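Local coordinates for protein argininosuccinate lyase (Chelativorans sp., PDB 6RXA) that acts as an EDDS lyase, a carbon-nitrogen lyase of the aspartase/fumarase superfamily that binds fumarate and probably releases it by C-N bond cleavage, at residues 123-128 and 192-197; 233-238 and 322-327; 364-369 and 437-442. The protein carries 2 engineered substitutions. One frame throughout, in Å; residues are numbered along the deposited sequence. Where two conformers were deposited one is given.

Interactions 1 and 2 are neighbours, with centres about 13 Å apart. They pack directly against each other: Leu124 CD1 meets Val238 CG2 at 4.1 Å, and Ile193 CG1 meets His237 CB at the same distance, so helices 112-147, 168-193 and 236-262 share one core. Interaction 3 lies on the opposite side of the chain's centre, its nearest atoms about 35 Å from interaction 1 and about 40 Å from interaction 2. The Arg324 side chain of interaction 2 is about 7 Å from that of Asn113, seen to bind succinate and fumarate, and the Ser365 side chain of interaction 3 about 10 Å from that of Thr158, seen to bind fumarate. Interaction 1 is structural core, away from these sites.

Interaction 1: 123-128 and 192-197; sequences FLRDQL and RINLCP
Arg125 reaches from helix 112-147 to Asn194, the residue at which the chain leaves helix 168-193; the root of its side chain meets Ile193, while CD and NH1 both meet Asn194 OD1. At the root, CB rests on the branch methyl CG2 of Ile193 at 3.9 Å, and the same methyl also lies against the backbone N of Arg125. CG and CD then run out extended, with CG trans to the main-chain nitrogen, until a single bend at chi3 (70°) turns the guanidinium toward the loop. CD passes 3.1 Å from Asn194 OD1, and beyond it NH1 donates to that oxygen over 2.8 Å in a nearly straight bond (170°). OD1 sits at the guanidinium edge, in its plane, whereas the amide itself stands almost perpendicular to that plane. The other terminal nitrogen, NH2, binds Leu219 O, and Phe221 forms a cation-pi contact with the group, so the buried charge is fixed from several directions.

Asn194 is held in turn. It is the centre of an inverse gamma turn, marked by a weak bond from Leu195 N to Ile193 O, and its backbone pairs with Asp222. Below the polar link lies an apolar patch in which the far end of Ile193, CD1, touches Leu128 CD2 at 3.6 Å and Leu124 CB at 4.2 Å.

The contact therefore seats the middle of helix 112-147 against the C-terminal end of helix 168-193, within the long-helix bundle that forms the core of this superfamily. Arg121, one turn earlier on helix 112-147, donates to the carbonyls of Arg192 and Ile193 at that helix end, Leu128 also packs on Tyr186 and Leu189 of helix 168-193, and Phe123 turns away to pack on helix 35-56.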
loop_
_atom_site.group_PDB
_atom_site.type_symbol
_atom_site.label_atom_id
_atom_site.label_comp_id
_atom_site.label_asym_id
_atom_site.label_seq_id
_atom_site.Cartn_x
_atom_site.Cartn_y
_atom_site.Cartn_z
ATOM N N PHE A 123 8.593 -15.344 18.817
ATOM C CA PHE A 123 7.329 -14.652 19.025
ATOM C C PHE A 123 6.364 -14.922 17.876
ATOM O O PHE A 123 5.220 -15.327 18.107
ATOM C CB PHE A 123 7.579 -13.149 19.174
ATOM C CG PHE A 123 6.336 -12.321 19.073
ATOM C CD1 PHE A 123 5.366 -12.396 20.052
ATOM C CD2 PHE A 123 6.139 -11.483 17.993
ATOM C CE1 PHE A 123 4.205 -11.653 19.941
ATOM C CE2 PHE A 123 4.979 -10.724 17.889
ATOM C CZ PHE A 123 4.025 -10.813 18.865
ATOM N N LEU A 124 6.810 -14.713 16.630
ATOM C CA LEU A 124 5.928 -14.929 15.485
ATOM C C LEU A 124 5.489 -16.384 15.392
ATOM O O LEU A 124 4.347 -16.674 15.011
ATOM C CB LEU A 124 6.580 -14.483 14.178
ATOM C CG LEU A 124 6.847 -12.987 14.062
ATOM C CD1 LEU A 124 7.543 -12.654 12.744
ATOM C CD2 LEU A 124 5.563 -12.170 14.220
ATOM N N ARG A 125 6.393 -17.316 15.734
ATOM C CA ARG A 125 6.074 -18.742 15.704
ATOM C C ARG A 125 4.918 -19.055 16.647
ATOM O O ARG A 125 3.949 -19.718 16.258
ATOM C CB ARG A 125 7.333 -19.530 16.081
ATOM C CG ARG A 125 7.178 -21.026 16.148
ATOM C CD ARG A 125 8.514 -21.697 16.486
ATOM N NE ARG A 125 8.915 -21.431 17.863
ATOM C CZ ARG A 125 10.073 -21.813 18.394
ATOM N NH1 ARG A 125 10.975 -22.455 17.658
ATOM N NH2 ARG A 125 10.322 -21.557 19.664
ATOM N N ASP A 126 4.990 -18.572 17.891
ATOM C CA ASP A 126 3.882 -18.789 18.818
ATOM C C ASP A 126 2.613 -18.113 18.309
ATOM O O ASP A 126 1.518 -18.683 18.405
ATOM C CB ASP A 126 4.240 -18.279 20.213
ATOM C CG ASP A 126 4.901 -19.355 21.096
ATOM O OD1 ASP A 126 4.981 -20.540 20.714
ATOM O OD2 ASP A 126 5.355 -19.001 22.200
ATOM N N GLN A 127 2.739 -16.908 17.742
ATOM C CA GLN A 127 1.559 -16.206 17.245
ATOM C C GLN A 127 0.982 -16.887 16.012
ATOM O O GLN A 127 -0.230 -16.823 15.775
ATOM C CB GLN A 127 1.900 -14.752 16.951
ATOM C CG GLN A 127 2.200 -13.948 18.211
ATOM C CD GLN A 127 1.044 -13.907 19.185
ATOM O OE1 GLN A 127 -0.040 -13.431 18.864
ATOM N NE2 GLN A 127 1.270 -14.410 20.394
ATOM N N LEU A 128 1.831 -17.544 15.223
ATOM C CA LEU A 128 1.348 -18.310 14.081
ATOM C C LEU A 128 0.566 -19.537 14.534
ATOM O O LEU A 128 -0.490 -19.843 13.964
ATOM C CB LEU A 128 2.521 -18.661 13.171
ATOM C CG LEU A 128 2.252 -19.260 11.800
ATOM C CD1 LEU A 128 1.269 -18.386 11.061
ATOM C CD2 LEU A 128 3.575 -19.343 11.059
ATOM N N ARG A 192 9.159 -21.743 7.282
ATOM C CA ARG A 192 10.190 -20.726 7.105
ATOM C C ARG A 192 10.423 -19.915 8.379
ATOM O O ARG A 192 11.554 -19.478 8.621
ATOM C CB ARG A 192 9.864 -19.815 5.920
ATOM C CG ARG A 192 10.216 -20.440 4.568
ATOM C CD ARG A 192 9.866 -19.525 3.376
ATOM N NE ARG A 192 8.435 -19.424 3.116
ATOM C CZ ARG A 192 7.739 -20.322 2.422
ATOM N NH1 ARG A 192 8.341 -21.396 1.924
ATOM N NH2 ARG A 192 6.446 -20.153 2.228
ATOM N N ILE A 193 9.383 -19.686 9.191
ATOM C CA ILE A 193 9.563 -18.979 10.459
ATOM C C ILE A 193 10.372 -19.828 11.427
ATOM O O ILE A 193 11.220 -19.313 12.164
ATOM C CB ILE A 193 8.199 -18.593 11.062
ATOM C CG1 ILE A 193 7.583 -17.432 10.286
ATOM C CG2 ILE A 193 8.340 -18.205 12.534
ATOM C CD1 ILE A 193 6.257 -16.966 10.783
ATOM N N ASN A 194 10.130 -21.134 11.435
ATOM C CA ASN A 194 10.694 -22.016 12.455
ATOM C C ASN A 194 12.080 -22.531 12.077
ATOM O O ASN A 194 12.369 -23.729 12.123
ATOM C CB ASN A 194 9.745 -23.166 12.749
ATOM C CG ASN A 194 10.075 -23.838 14.060
ATOM O OD1 ASN A 194 10.683 -23.219 14.931
ATOM N ND2 ASN A 194 9.681 -25.092 14.211
ATOM N N LEU A 195 12.951 -21.590 11.737
ATOM C CA LEU A 195 14.357 -21.826 11.434
ATOM C C LEU A 195 15.191 -20.906 12.314
ATOM O O LEU A 195 14.851 -19.736 12.492
ATOM C CB LEU A 195 14.632 -21.507 9.960
ATOM C CG LEU A 195 13.884 -22.356 8.941
ATOM C CD1 LEU A 195 14.125 -21.813 7.543
ATOM C CD2 LEU A 195 14.333 -23.795 9.029
ATOM N N CYS A 196 16.279 -21.440 12.874
ATOM C CA CYS A 196 17.043 -20.718 13.884
ATOM C C CYS A 196 18.218 -19.959 13.268
ATOM O O CYS A 196 19.082 -20.597 12.638
ATOM C CB CYS A 196 17.571 -21.695 14.916
ATOM S SG CYS A 196 18.316 -20.853 16.314
ATOM N N PRO A 197 18.315 -18.649 13.451
ATOM C CA PRO A 197 19.469 -17.887 12.937
ATOM C C PRO A 197 20.603 -17.724 13.936
ATOM O O PRO A 197 21.624 -17.120 13.597
ATOM C CB PRO A 197 18.849 -16.521 12.626
ATOM C CG PRO A 197 17.839 -16.352 13.743
ATOM C CD PRO A 197 17.268 -17.748 13.980
#

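Interaction 2: 233-238 and 322-327; sequences AGWDHV and AARVEL
Trp235 and Arg324 form a cation-pi pair that joins the N-cap of helix 236-262, a long helix of the core bundle, to the loop leading into helix 329-348. The guanidinium lies over the indole with its plane turned 28° from the ring, and Arg324 CZ is 4.3 Å from the centroid of the Trp235 six-membered ring, off to one side of it. The aliphatic part of the arginine completes the overlap: CD sits over the five-membered ring in a CH-pi contact, 4.1 Å from its centroid. A bend at chi3 (-63°) lets one chain serve both rings, CD over the smaller and CZ over the larger. On the opposite ring face lies Val238 CG2 of the same helix, so the indole is sandwiched between the two residues.

Apolar contact continues one helical turn on, where Val238 CG1 meets Leu327 CB at 4.1 Å. Ile309 and Leu313 of helix 303-314 also pack on Trp235, enclosing the ring further.

Polar links hold the two ends of the pair. Beyond the ring, Arg324 NH1 has its main partner in Val232 O, with an additional weak bond to Ala233 O at 3.1 Å; this last carbonyl also receives Arg254 NH2 of the second subunit. Since these acceptors end helix 228-233, the positive group is placed where the helix dipole would probably stabilise it. The Arg324 side chain lies about 7 Å from that of Asn113, a residue seen to bind succinate and fumarate. At the other end, the loop's main chain takes hold of the indole rim: Trp235 NE1 donates to Val325 O over 2.9 Å at 159°, and the oxygen lies close to the ring plane.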
loop_
_atom_site.group_PDB
_atom_site.type_symbol
_atom_site.label_atom_id
_atom_site.label_comp_id
_atom_site.label_asym_id
_atom_site.label_seq_id
_atom_site.Cartn_x
_atom_site.Cartn_y
_atom_site.Cartn_z
ATOM N N ALA A 233 20.049 -10.596 8.087
ATOM C CA ALA A 233 19.423 -9.752 7.078
ATOM C C ALA A 233 18.068 -10.276 6.630
ATOM O O ALA A 233 17.231 -9.484 6.160
ATOM C CB ALA A 233 20.341 -9.632 5.855
ATOM N N GLY A 234 17.831 -11.572 6.783
ATOM C CA GLY A 234 16.597 -12.171 6.294
ATOM C C GLY A 234 15.377 -11.662 7.043
ATOM O O GLY A 234 15.329 -11.675 8.279
ATOM N N TRP A 235 14.365 -11.246 6.286
ATOM C CA TRP A 235 13.153 -10.650 6.833
ATOM C C TRP A 235 11.941 -11.050 6.004
ATOM O O TRP A 235 10.834 -10.558 6.267
ATOM C CB TRP A 235 13.296 -9.129 6.816
ATOM C CG TRP A 235 12.536 -8.372 7.877
ATOM C CD1 TRP A 235 11.478 -7.547 7.695
ATOM C CD2 TRP A 235 12.848 -8.324 9.271
ATOM N NE1 TRP A 235 11.092 -6.992 8.899
ATOM C CE2 TRP A 235 11.919 -7.459 9.882
ATOM C CE3 TRP A 235 13.812 -8.947 10.062
ATOM C CZ2 TRP A 235 11.916 -7.213 11.252
ATOM C CZ3 TRP A 235 13.823 -8.688 11.421
ATOM C CH2 TRP A 235 12.876 -7.833 12.003
ATOM N N ASP A 236 12.112 -11.918 5.002
ATOM C CA ASP A 236 11.002 -12.177 4.093
ATOM C C ASP A 236 9.863 -12.890 4.812
ATOM O O ASP A 236 8.704 -12.749 4.416
ATOM C CB ASP A 236 11.452 -13.021 2.903
ATOM C CG ASP A 236 12.300 -12.261 1.903
ATOM O OD1 ASP A 236 12.616 -11.072 2.126
ATOM O OD2 ASP A 236 12.605 -12.885 0.853
ATOM N N HIS A 237 10.188 -13.688 5.844
ATOM C CA HIS A 237 9.174 -14.362 6.650
ATOM C C HIS A 237 8.277 -13.371 7.376
ATOM O O HIS A 237 7.100 -13.671 7.626
ATOM C CB HIS A 237 9.851 -15.304 7.652
ATOM C CG HIS A 237 10.834 -14.628 8.560
ATOM N ND1 HIS A 237 12.020 -14.098 8.100
ATOM C CD2 HIS A 237 10.816 -14.406 9.897
ATOM C CE1 HIS A 237 12.685 -13.567 9.110
ATOM N NE2 HIS A 237 11.984 -13.753 10.217
ATOM N N VAL A 238 8.804 -12.199 7.734
ATOM C CA VAL A 238 7.989 -11.174 8.381
ATOM C C VAL A 238 7.004 -10.577 7.381
ATOM O O VAL A 238 5.808 -10.423 7.665
ATOM C CB VAL A 238 8.897 -10.108 9.025
ATOM C CG1 VAL A 238 8.092 -9.068 9.762
ATOM C CG2 VAL A 238 9.904 -10.776 9.967
ATOM N N ALA A 322 18.551 -1.577 11.124
ATOM C CA ALA A 322 17.572 -1.148 12.114
ATOM C C ALA A 322 16.413 -0.374 11.496
ATOM O O ALA A 322 15.525 0.078 12.227
ATOM C CB ALA A 322 18.271 -0.315 13.201
ATOM N N ALA A 323 16.380 -0.217 10.175
ATOM C CA ALA A 323 15.309 0.509 9.507
ATOM C C ALA A 323 14.137 -0.378 9.098
ATOM O O ALA A 323 13.140 0.139 8.584
ATOM C CB ALA A 323 15.833 1.213 8.243
ATOM N N ARG A 324 14.223 -1.690 9.306
ATOM C CA ARG A 324 13.164 -2.588 8.870
ATOM C C ARG A 324 11.950 -2.465 9.777
ATOM O O ARG A 324 12.073 -2.390 11.003
ATOM C CB ARG A 324 13.682 -4.025 8.878
ATOM C CG ARG A 324 14.761 -4.279 7.815
ATOM C CD ARG A 324 15.395 -5.657 7.920
ATOM N NE ARG A 324 16.088 -5.802 9.201
ATOM C CZ ARG A 324 16.801 -6.862 9.579
ATOM N NH1 ARG A 324 16.952 -7.900 8.775
ATOM N NH2 ARG A 324 17.365 -6.879 10.772
ATOM N N VAL A 325 10.777 -2.454 9.166
ATOM C CA VAL A 325 9.500 -2.415 9.875
ATOM C C VAL A 325 9.122 -3.821 10.322
ATOM O O VAL A 325 9.392 -4.816 9.629
ATOM C CB VAL A 325 8.434 -1.757 8.978
ATOM C CG1 VAL A 325 7.040 -1.838 9.577
ATOM C CG2 VAL A 325 8.811 -0.292 8.734
ATOM N N GLU A 326 8.504 -3.896 11.496
ATOM C CA GLU A 326 8.178 -5.145 12.160
ATOM C C GLU A 326 6.685 -5.439 12.049
ATOM O O GLU A 326 5.865 -4.551 11.781
ATOM C CB GLU A 326 8.576 -5.061 13.639
ATOM C CG GLU A 326 10.085 -4.966 13.859
ATOM C CD GLU A 326 10.488 -4.004 14.975
ATOM O OE1 GLU A 326 9.870 -2.927 15.116
ATOM O OE2 GLU A 326 11.434 -4.326 15.716
ATOM N N LEU A 327 6.333 -6.707 12.279
ATOM C CA LEU A 327 4.947 -7.103 12.489
ATOM C C LEU A 327 4.683 -7.090 13.992
ATOM O O LEU A 327 5.324 -7.836 14.741
ATOM C CB LEU A 327 4.676 -8.494 11.931
ATOM C CG LEU A 327 3.228 -8.977 12.032
ATOM C CD1 LEU A 327 2.236 -8.018 11.371
ATOM C CD2 LEU A 327 3.103 -10.394 11.420
#

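Interaction 3: 364-369 and 437-442; sequences YSTMTD and WQNVLR
Asn439 and Asp369 face each other through similar first torsions: Asn439 CG swings to the side of its backbone N, opposite the carbonyl carbon (chi1 -83°), Asp369 takes nearly the same angle, and the two side chains slide past one another in opposite directions. Arg442, bent at chi3 (-74°), folds back from the next turn to meet the same carboxylate. The contact pairs the start of helix 367-378, entered through a type I beta turn from Tyr364 to Met367, with helix 436-442 in the argininosuccinate lyase C-terminal region.

A salt bridge carries it. Arg442 approaches side-on and gives two hydrogen bonds to one atom, Asp369 OD2, from NE at 2.8 Å and from NH2 at 2.9 Å. The oxygen lies in the guanidinium plane but is not met evenly: NE comes from above the carboxylate plane, NH2 from close to it on the anti side. Asp369 OD1 has a second arginine, Arg443, while Arg442 NH1 pairs with Asp432, so acidic and basic groups alternate and the buried carboxylate is likely to stay ionised. A leucine in place of Arg442 would probably leave Asp369 OD2 without its charged mate, and Asp432 would lose a partner as well.

The amide of Asn439 stacks on the carboxylate of Asp369, the planes 22° apart, with Asp369 OD2 only 3.1 Å from Asn439 CG. Asn439 ND2 makes no bond to Asp369, being occupied by Asp435 O and Ala433 O, which fixes the amide's rotation. On its other flank, Thr366 CG2 packs 3.8 Å from Asn439 ND2. Asn439 OD1 instead accepts from a water at 2.8 Å, which also donates to Ser365 O and accepts from Asp369 N at 3.1 Å.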
loop_
_atom_site.group_PDB
_atom_site.type_symbol
_atom_site.label_atom_id
_atom_site.label_comp_id
_atom_site.label_asym_id
_atom_site.label_seq_id
_atom_site.Cartn_x
_atom_site.Cartn_y
_atom_site.Cartn_z
ATOM N N TYR A 364 -36.522 -14.324 -9.835
ATOM C CA TYR A 364 -36.040 -14.647 -11.188
ATOM C C TYR A 364 -34.693 -15.346 -11.228
ATOM O O TYR A 364 -34.142 -15.528 -12.344
ATOM C CB TYR A 364 -36.068 -13.450 -12.149
ATOM C CG TYR A 364 -37.396 -12.716 -12.136
ATOM C CD1 TYR A 364 -38.542 -13.301 -12.649
ATOM C CD2 TYR A 364 -37.500 -11.445 -11.578
ATOM C CE1 TYR A 364 -39.756 -12.638 -12.616
ATOM C CE2 TYR A 364 -38.705 -10.779 -11.543
ATOM C CZ TYR A 364 -39.826 -11.375 -12.067
ATOM O OH TYR A 364 -41.031 -10.703 -12.033
ATOM N N SER A 365 -34.146 -15.794 -10.102
ATOM C CA SER A 365 -32.920 -16.581 -10.132
ATOM C C SER A 365 -33.104 -17.946 -10.797
ATOM O O SER A 365 -32.100 -18.597 -11.119
ATOM C CB SER A 365 -32.368 -16.739 -8.714
ATOM O OG SER A 365 -33.128 -17.666 -7.972
ATOM N N THR A 366 -34.338 -18.402 -10.989
ATOM C CA THR A 366 -34.596 -19.679 -11.657
ATOM C C THR A 366 -34.580 -19.578 -13.177
ATOM O O THR A 366 -34.844 -20.581 -13.849
ATOM C CB THR A 366 -35.942 -20.239 -11.182
ATOM O OG1 THR A 366 -36.959 -19.253 -11.405
ATOM C CG2 THR A 366 -35.875 -20.587 -9.698
ATOM N N MET A 367 -34.252 -18.423 -13.759
ATOM C CA MET A 367 -34.383 -18.286 -15.205
ATOM C C MET A 367 -33.338 -19.092 -15.979
ATOM O O MET A 367 -33.593 -19.462 -17.132
ATOM C CB MET A 367 -34.340 -16.816 -15.620
ATOM C CG MET A 367 -35.531 -16.010 -15.155
ATOM S SD MET A 367 -37.093 -16.614 -15.817
ATOM C CE MET A 367 -37.855 -17.272 -14.332
ATOM N N THR A 368 -32.168 -19.364 -15.394
ATOM C CA THR A 368 -31.204 -20.205 -16.096
ATOM C C THR A 368 -31.784 -21.588 -16.333
ATOM O O THR A 368 -31.686 -22.136 -17.435
ATOM C CB THR A 368 -29.895 -20.339 -15.326
ATOM O OG1 THR A 368 -29.259 -19.071 -15.191
ATOM C CG2 THR A 368 -28.953 -21.275 -16.098
ATOM N N ASP A 369 -32.420 -22.163 -15.313
ATOM C CA ASP A 369 -33.003 -23.488 -15.499
ATOM C C ASP A 369 -34.103 -23.476 -16.551
ATOM O O ASP A 369 -34.252 -24.439 -17.309
ATOM C CB ASP A 369 -33.496 -24.071 -14.184
ATOM C CG ASP A 369 -32.398 -24.805 -13.453
ATOM O OD1 ASP A 369 -31.220 -24.532 -13.768
ATOM O OD2 ASP A 369 -32.702 -25.661 -12.590
ATOM N N TRP A 437 -36.197 -25.376 -5.467
ATOM C CA TRP A 437 -35.594 -26.561 -4.876
ATOM C C TRP A 437 -35.148 -27.533 -5.961
ATOM O O TRP A 437 -34.084 -28.152 -5.840
ATOM C CB TRP A 437 -36.560 -27.237 -3.903
ATOM C CG TRP A 437 -35.929 -28.401 -3.184
ATOM C CD1 TRP A 437 -36.344 -29.702 -3.188
ATOM C CD2 TRP A 437 -34.746 -28.363 -2.380
ATOM N NE1 TRP A 437 -35.496 -30.476 -2.424
ATOM C CE2 TRP A 437 -34.509 -29.671 -1.914
ATOM C CE3 TRP A 437 -33.864 -27.341 -2.000
ATOM C CZ2 TRP A 437 -33.429 -29.987 -1.093
ATOM C CZ3 TRP A 437 -32.796 -27.660 -1.186
ATOM C CH2 TRP A 437 -32.587 -28.969 -0.743
ATOM N N GLN A 438 -35.937 -27.665 -7.035
ATOM C CA GLN A 438 -35.485 -28.470 -8.169
ATOM C C GLN A 438 -34.247 -27.867 -8.826
ATOM O O GLN A 438 -33.411 -28.608 -9.358
ATOM C CB GLN A 438 -36.599 -28.686 -9.193
ATOM C CG GLN A 438 -37.779 -29.474 -8.651
ATOM C CD GLN A 438 -37.395 -30.845 -8.126
ATOM O OE1 GLN A 438 -36.698 -31.608 -8.792
ATOM N NE2 GLN A 438 -37.847 -31.158 -6.920
ATOM N N ASN A 439 -34.109 -26.532 -8.814
ATOM C CA ASN A 439 -32.877 -25.930 -9.323
ATOM C C ASN A 439 -31.683 -26.427 -8.518
ATOM O O ASN A 439 -30.606 -26.690 -9.070
ATOM C CB ASN A 439 -32.918 -24.397 -9.229
ATOM C CG ASN A 439 -33.639 -23.743 -10.377
ATOM O OD1 ASN A 439 -33.094 -22.853 -11.029
ATOM N ND2 ASN A 439 -34.871 -24.143 -10.609
ATOM N N VAL A 440 -31.844 -26.519 -7.192
ATOM C CA VAL A 440 -30.763 -26.994 -6.339
ATOM C C VAL A 440 -30.480 -28.461 -6.614
ATOM O O VAL A 440 -29.330 -28.860 -6.827
ATOM C CB VAL A 440 -31.110 -26.752 -4.859
ATOM C CG1 VAL A 440 -30.125 -27.456 -3.970
ATOM C CG2 VAL A 440 -31.108 -25.251 -4.557
ATOM N N LEU A 441 -31.534 -29.282 -6.652
ATOM C CA LEU A 441 -31.354 -30.717 -6.840
ATOM C C LEU A 441 -30.699 -31.037 -8.178
ATOM O O LEU A 441 -29.913 -31.991 -8.279
ATOM C CB LEU A 441 -32.702 -31.425 -6.717
ATOM C CG LEU A 441 -33.344 -31.421 -5.333
ATOM C CD1 LEU A 441 -34.668 -32.203 -5.356
ATOM C CD2 LEU A 441 -32.396 -31.990 -4.304
ATOM N N ARG A 442 -31.020 -30.277 -9.227
ATOM C CA ARG A 442 -30.411 -30.533 -10.529
ATOM C C ARG A 442 -28.917 -30.225 -10.550
ATOM O O ARG A 442 -28.195 -30.798 -11.374
ATOM C CB ARG A 442 -31.121 -29.715 -11.612
ATOM C CG ARG A 442 -32.427 -30.344 -12.052
ATOM C CD ARG A 442 -33.008 -29.639 -13.254
ATOM N NE ARG A 442 -33.588 -28.347 -12.911
ATOM C CZ ARG A 442 -34.868 -28.156 -12.593
ATOM N NH1 ARG A 442 -35.726 -29.169 -12.578
ATOM N NH2 ARG A 442 -35.297 -26.935 -12.300
HETATM O O HOH W 1 -31.638 -21.021 -12.557
#